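Local coordinates for Ice-binding protein (Flavobacteriaceae bacterium, PDB 5UYT) that probably binds to ice crystals and limits their growth, as a bacterial antifreeze protein built from right-handed beta-helical domains, at residues 374-379 against 392-397; 94-99 against 122-127. All coordinates share one frame; numbering follows the deposited sequence.

Interaction 1. Residues 374-379 against 392-397; sequences NDYTKF and INTGVE
Two type II beta turns, N374 to T377 and N393 to V396, stack on one another at a corner between successive coils, and a short parallel strand pairing continues beyond them. Y376 N donates to T394 O (3.0 Å), joining the two turns directly. Further on, E397 N bonds to T377 O and F379 N to E397 O (2.8 Å), which sets K378 beside E397 in parallel register.

The Y376 ring lies over G395, whose CA sits 3.9 Å from the ring centroid in a CH-pi contact. With CG anti to its carbonyl carbon (chi1 -67°), the tyrosine points along T394, and its OH reaches the T394 methyl CG2. Glycine suits the third position of the second turn: a CB there would run into Y376 CE1, and at these backbone angles any CB would also be jammed against T394 O. In this right-handed beta-helix the two turns occupy equivalent corners of neighbouring coils.

On the inner side of the turns, V396 CG2 packs 3.3 Å from N374 O, an oxygen already gripped from one face by T377 OG1 (2.8 Å) and T377 N. A short beta-branched valine fills this inward spot beside L373. D375 OD1 approaches the N393 CB methylene (3.2 Å) rather than the amide, the carboxylate and amide planes standing 39° apart, while N393 ND2 donates to L373 O on the preceding coil. Were N393 replaced by an alanine, L373 O would probably lose this donor and the second turn one of its ties to the coil before it. On the outer surface, K378 and E397 run side by side, opposite charges that stop short of a salt bridge, and a water donates to both T377 O and G395 O.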
loop_
_atom_site.group_PDB
_atom_site.type_symbol
_atom_site.label_atom_id
_atom_site.label_comp_id
_atom_site.label_asym_id
_atom_site.label_seq_id
_atom_site.Cartn_x
_atom_site.Cartn_y
_atom_site.Cartn_z
ATOM N N ASN A 374 -14.230 -4.363 -15.826
ATOM C CA ASN A 374 -14.480 -5.626 -16.574
ATOM C C ASN A 374 -15.343 -6.614 -15.758
ATOM O O ASN A 374 -15.540 -6.407 -14.551
ATOM C CB ASN A 374 -13.116 -6.237 -16.939
ATOM C CG ASN A 374 -13.133 -6.956 -18.265
ATOM O OD1 ASN A 374 -14.185 -7.386 -18.742
ATOM N ND2 ASN A 374 -11.941 -7.138 -18.860
ATOM N N ASP A 375 -15.872 -7.669 -16.415
ATOM C CA ASP A 375 -16.881 -8.567 -15.811
ATOM C C ASP A 375 -16.461 -9.040 -14.414
ATOM O O ASP A 375 -15.321 -9.481 -14.206
ATOM C CB ASP A 375 -17.096 -9.843 -16.633
ATOM C CG ASP A 375 -17.423 -9.599 -18.116
ATOM O OD1 ASP A 375 -17.288 -8.479 -18.648
ATOM O OD2 ASP A 375 -17.808 -10.612 -18.758
ATOM N N TYR A 376 -17.399 -9.004 -13.484
ATOM C CA TYR A 376 -17.209 -9.584 -12.136
ATOM C C TYR A 376 -16.101 -8.904 -11.336
ATOM O O TYR A 376 -15.574 -9.461 -10.371
ATOM C CB TYR A 376 -17.118 -11.153 -12.178
ATOM C CG TYR A 376 -18.438 -11.706 -12.599
ATOM C CD1 TYR A 376 -19.482 -11.766 -11.687
ATOM C CD2 TYR A 376 -18.691 -12.020 -13.944
ATOM C CE1 TYR A 376 -20.734 -12.213 -12.068
ATOM C CE2 TYR A 376 -19.965 -12.469 -14.348
ATOM C CZ TYR A 376 -20.971 -12.525 -13.409
ATOM O OH TYR A 376 -22.239 -12.950 -13.784
ATOM N N THR A 377 -15.813 -7.664 -11.679
ATOM C CA THR A 377 -14.916 -6.840 -10.835
ATOM C C THR A 377 -15.636 -6.397 -9.552
ATOM O O THR A 377 -16.830 -6.120 -9.584
ATOM C CB THR A 377 -14.410 -5.655 -11.645
ATOM O OG1 THR A 377 -13.519 -6.189 -12.657
ATOM C CG2 THR A 377 -13.691 -4.633 -10.756
ATOM N N LYS A 378 -14.919 -6.429 -8.430
ATOM C CA LYS A 378 -15.461 -5.991 -7.142
ATOM C C LYS A 378 -14.754 -4.682 -6.846
ATOM O O LYS A 378 -13.587 -4.674 -6.383
ATOM C CB LYS A 378 -15.230 -7.041 -6.032
ATOM C CG LYS A 378 -16.009 -8.330 -6.306
ATOM C CD LYS A 378 -15.828 -9.370 -5.208
ATOM C CE LYS A 378 -16.847 -10.497 -5.433
ATOM N NZ LYS A 378 -16.567 -11.567 -4.448
ATOM N N PHE A 379 -15.436 -3.580 -7.131
ATOM C CA PHE A 379 -14.804 -2.265 -7.039
ATOM C C PHE A 379 -15.288 -1.542 -5.787
ATOM O O PHE A 379 -16.449 -1.737 -5.362
ATOM C CB PHE A 379 -15.060 -1.401 -8.316
ATOM C CG PHE A 379 -13.896 -0.460 -8.645
ATOM C CD1 PHE A 379 -12.760 -0.967 -9.275
ATOM C CD2 PHE A 379 -13.918 0.883 -8.268
ATOM C CE1 PHE A 379 -11.643 -0.160 -9.544
ATOM C CE2 PHE A 379 -12.808 1.700 -8.529
ATOM C CZ PHE A 379 -11.685 1.182 -9.159
ATOM N N ILE A 392 -19.553 -0.451 -17.395
ATOM C CA ILE A 392 -19.504 -1.287 -16.199
ATOM C C ILE A 392 -20.151 -2.607 -16.590
ATOM O O ILE A 392 -21.359 -2.682 -16.880
ATOM C CB ILE A 392 -20.217 -0.676 -14.985
ATOM C CG1 ILE A 392 -19.865 0.813 -14.828
ATOM C CG2 ILE A 392 -19.833 -1.474 -13.730
ATOM C CD1 ILE A 392 -20.556 1.503 -13.677
ATOM N N ASN A 393 -19.300 -3.627 -16.678
ATOM C CA ASN A 393 -19.680 -4.912 -17.305
ATOM C C ASN A 393 -20.399 -5.884 -16.403
ATOM O O ASN A 393 -20.523 -5.658 -15.197
ATOM C CB ASN A 393 -18.385 -5.566 -17.903
ATOM C CG ASN A 393 -17.909 -4.860 -19.180
ATOM O OD1 ASN A 393 -18.548 -4.990 -20.254
ATOM N ND2 ASN A 393 -16.824 -4.066 -19.074
ATOM N N THR A 394 -20.897 -6.961 -17.009
ATOM C CA THR A 394 -21.713 -7.941 -16.308
ATOM C C THR A 394 -21.175 -8.313 -14.918
ATOM O O THR A 394 -20.030 -8.720 -14.789
ATOM C CB THR A 394 -21.737 -9.221 -17.139
ATOM O OG1 THR A 394 -22.310 -8.912 -18.436
ATOM C CG2 THR A 394 -22.600 -10.309 -16.427
ATOM N N GLY A 395 -22.026 -8.210 -13.898
ATOM C CA GLY A 395 -21.717 -8.832 -12.640
ATOM C C GLY A 395 -20.848 -7.963 -11.740
ATOM O O GLY A 395 -20.577 -8.357 -10.611
ATOM N N VAL A 396 -20.436 -6.786 -12.217
ATOM C CA VAL A 396 -19.604 -5.900 -11.385
ATOM C C VAL A 396 -20.378 -5.538 -10.109
ATOM O O VAL A 396 -21.612 -5.292 -10.182
ATOM C CB VAL A 396 -19.217 -4.636 -12.177
ATOM C CG1 VAL A 396 -18.662 -3.557 -11.215
ATOM C CG2 VAL A 396 -18.144 -4.979 -13.208
ATOM N N GLU A 397 -19.663 -5.510 -8.969
ATOM C CA GLU A 397 -20.247 -5.049 -7.697
ATOM C C GLU A 397 -19.488 -3.787 -7.354
ATOM O O GLU A 397 -18.247 -3.770 -7.425
ATOM C CB GLU A 397 -20.018 -6.110 -6.606
ATOM C CG GLU A 397 -20.761 -7.411 -6.923
ATOM C CD GLU A 397 -20.450 -8.548 -5.956
ATOM O OE1 GLU A 397 -19.660 -8.345 -5.026
ATOM O OE2 GLU A 397 -21.028 -9.638 -6.150
HETATM O O HOH W 1 -18.490 -8.819 -8.865
#

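Interaction 2. Residues 94-99 against 122-127; sequences NYFIGQ and KIQGAL
The touching parts, 95-99 and 122-125, run parallel, 11° apart, joined by three nearly straight bonds: K122 N to Y95 O (2.8 Å), I97 N to K122 O (2.9 Å) and Q124 N to I97 O (3.0 Å). This pairs F96 with K122 and I97 with I123.

The isoleucines lie side by side on the face turned into the coil. I97 is extended out to CD1, whereas I123 bends at chi2 (-53°), and this bend brings its CD1 to 3.5 Å from I97 CD1. Branched aliphatic chains suit such a buried place, and here two isoleucines fall in register on neighbouring coils of the right-handed beta-helix; A101, on the next side of the first coil, also packs against I123.

The opposite face carries F96 and K122, with Q124 just beyond the strand end. CG of F96 lies anti to the backbone N (chi1 172°), which carries the ring along the strand toward Q124, where F96 CE1 meets Q124 CG at 3.5 Å. The two side chains cross at about a right angle, and the folded glutamine hands its OE1 to K149 NZ on the following coil. The aliphatic part of K122 lies against Y95 O, with CB 3.7 Å away, and its amino group donates to the carbonyls of N72 and A74, at and just past the end of helix 55-73; a lysine can thus serve the strand with its methylenes and still reach the helix end.

After the pairing, both chains turn. G98 N sits over one face of the F96 ring, and a CB on G98 would strike that ring. Q124 centres an inverse gamma turn, and G125 follows it where a CB would collide with Q99 C.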
loop_
_atom_site.group_PDB
_atom_site.type_symbol
_atom_site.label_atom_id
_atom_site.label_comp_id
_atom_site.label_asym_id
_atom_site.label_seq_id
_atom_site.Cartn_x
_atom_site.Cartn_y
_atom_site.Cartn_z
ATOM N N ASN A 94 19.760 -7.980 24.906
ATOM C CA ASN A 94 20.829 -7.679 23.960
ATOM C C ASN A 94 21.732 -8.896 23.875
ATOM O O ASN A 94 22.497 -9.176 24.802
ATOM C CB ASN A 94 21.612 -6.438 24.398
ATOM C CG ASN A 94 20.728 -5.227 24.548
ATOM O OD1 ASN A 94 19.697 -5.110 23.865
ATOM N ND2 ASN A 94 21.109 -4.324 25.438
ATOM N N TYR A 95 21.618 -9.610 22.763
ATOM C CA TYR A 95 22.239 -10.919 22.571
ATOM C C TYR A 95 23.519 -10.814 21.752
ATOM O O TYR A 95 23.504 -10.328 20.629
ATOM C CB TYR A 95 21.224 -11.884 21.918
ATOM C CG TYR A 95 20.042 -12.155 22.845
ATOM C CD1 TYR A 95 20.181 -13.004 23.950
ATOM C CD2 TYR A 95 18.803 -11.532 22.646
ATOM C CE1 TYR A 95 19.117 -13.240 24.817
ATOM C CE2 TYR A 95 17.745 -11.764 23.505
ATOM C CZ TYR A 95 17.907 -12.619 24.592
ATOM O OH TYR A 95 16.859 -12.855 25.463
ATOM N N PHE A 96 24.626 -11.275 22.334
ATOM C CA PHE A 96 25.933 -11.212 21.684
ATOM C C PHE A 96 26.292 -12.577 21.098
ATOM O O PHE A 96 26.288 -13.605 21.803
ATOM C CB PHE A 96 27.014 -10.724 22.678
ATOM C CG PHE A 96 28.426 -10.800 22.151
ATOM C CD1 PHE A 96 28.963 -9.764 21.395
ATOM C CD2 PHE A 96 29.234 -11.906 22.435
ATOM C CE1 PHE A 96 30.270 -9.829 20.922
ATOM C CE2 PHE A 96 30.532 -11.981 21.959
ATOM C CZ PHE A 96 31.056 -10.939 21.202
ATOM N N ILE A 97 26.583 -12.587 19.804
ATOM C CA ILE A 97 27.085 -13.785 19.141
ATOM C C ILE A 97 28.434 -13.426 18.513
ATOM O O ILE A 97 28.477 -12.723 17.503
ATOM C CB ILE A 97 26.103 -14.310 18.060
ATOM C CG1 ILE A 97 24.720 -14.586 18.678
ATOM C CG2 ILE A 97 26.682 -15.571 17.421
ATOM C CD1 ILE A 97 23.657 -15.034 17.703
ATOM N N GLY A 98 29.529 -13.913 19.107
ATOM C CA GLY A 98 30.878 -13.445 18.740
ATOM C C GLY A 98 31.499 -14.138 17.539
ATOM O O GLY A 98 32.694 -14.447 17.537
ATOM N N GLN A 99 30.682 -14.363 16.513
ATOM C CA GLN A 99 31.071 -15.061 15.279
ATOM C C GLN A 99 29.885 -14.938 14.324
ATOM O O GLN A 99 28.857 -14.358 14.693
ATOM C CB GLN A 99 31.398 -16.539 15.563
ATOM C CG GLN A 99 30.216 -17.343 16.117
ATOM C CD GLN A 99 30.610 -18.726 16.602
ATOM O OE1 GLN A 99 30.923 -19.616 15.800
ATOM N NE2 GLN A 99 30.588 -18.919 17.921
ATOM N N LYS A 122 23.573 -8.777 18.327
ATOM C CA LYS A 122 24.896 -8.324 17.917
ATOM C C LYS A 122 25.621 -9.491 17.256
ATOM O O LYS A 122 26.132 -10.391 17.933
ATOM C CB LYS A 122 25.659 -7.775 19.119
ATOM C CG LYS A 122 24.950 -6.580 19.735
ATOM C CD LYS A 122 25.659 -6.054 20.967
ATOM C CE LYS A 122 26.677 -4.971 20.635
ATOM N NZ LYS A 122 27.372 -4.539 21.883
ATOM N N ILE A 123 25.635 -9.485 15.925
ATOM C CA ILE A 123 26.230 -10.592 15.170
ATOM C C ILE A 123 27.618 -10.203 14.648
ATOM O O ILE A 123 27.724 -9.407 13.714
ATOM C CB ILE A 123 25.335 -11.038 13.981
ATOM C CG1 ILE A 123 23.839 -11.270 14.376
ATOM C CG2 ILE A 123 25.962 -12.228 13.258
ATOM C CD1 ILE A 123 23.623 -12.213 15.557
ATOM N N GLN A 124 28.677 -10.760 15.250
ATOM C CA GLN A 124 30.055 -10.365 14.916
ATOM C C GLN A 124 30.593 -11.242 13.791
ATOM O O GLN A 124 31.544 -12.014 13.969
ATOM C CB GLN A 124 30.974 -10.432 16.149
ATOM C CG GLN A 124 30.351 -9.800 17.385
ATOM C CD GLN A 124 30.036 -8.340 17.168
ATOM O OE1 GLN A 124 28.879 -7.942 17.085
ATOM N NE2 GLN A 124 31.083 -7.535 17.053
ATOM N N GLY A 125 29.966 -11.110 12.632
ATOM C CA GLY A 125 30.211 -11.987 11.510
ATOM C C GLY A 125 29.003 -11.909 10.618
ATOM O O GLY A 125 28.153 -11.036 10.802
ATOM N N ALA A 126 28.922 -12.810 9.643
ATOM C CA ALA A 126 27.794 -12.821 8.704
ATOM C C ALA A 126 26.542 -13.435 9.357
ATOM O O ALA A 126 26.629 -14.113 10.399
ATOM C CB ALA A 126 28.176 -13.579 7.438
ATOM N N LEU A 127 25.382 -13.182 8.756
ATOM C CA LEU A 127 24.139 -13.803 9.196
ATOM C C LEU A 127 23.463 -14.456 7.991
ATOM O O LEU A 127 23.212 -13.789 7.002
ATOM C CB LEU A 127 23.228 -12.774 9.854
ATOM C CG LEU A 127 21.813 -13.222 10.241
ATOM C CD1 LEU A 127 21.831 -14.214 11.406
ATOM C CD2 LEU A 127 20.957 -12.001 10.567
#

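In the fold
Interaction 2 comes first along the chain and interaction 1 follows, each in a different one of the protein's two ice-binding-like regions. They lie on opposite sides of the chain's centre, with their centres 54 Å apart and nearest atoms about 39 Å apart, so neither touches the other. Interaction 2 joins strands 93-97 and 119-123, beside helix 55-73 in the first beta-helix; interaction 1 joins the corner after strand 371-373 to the one after 390-392, and strand 378-380 to 397-404, in the second. Each ties adjacent coils of its own solenoid by parallel pairing, and the protein as a whole has a fold consistent with ice binding.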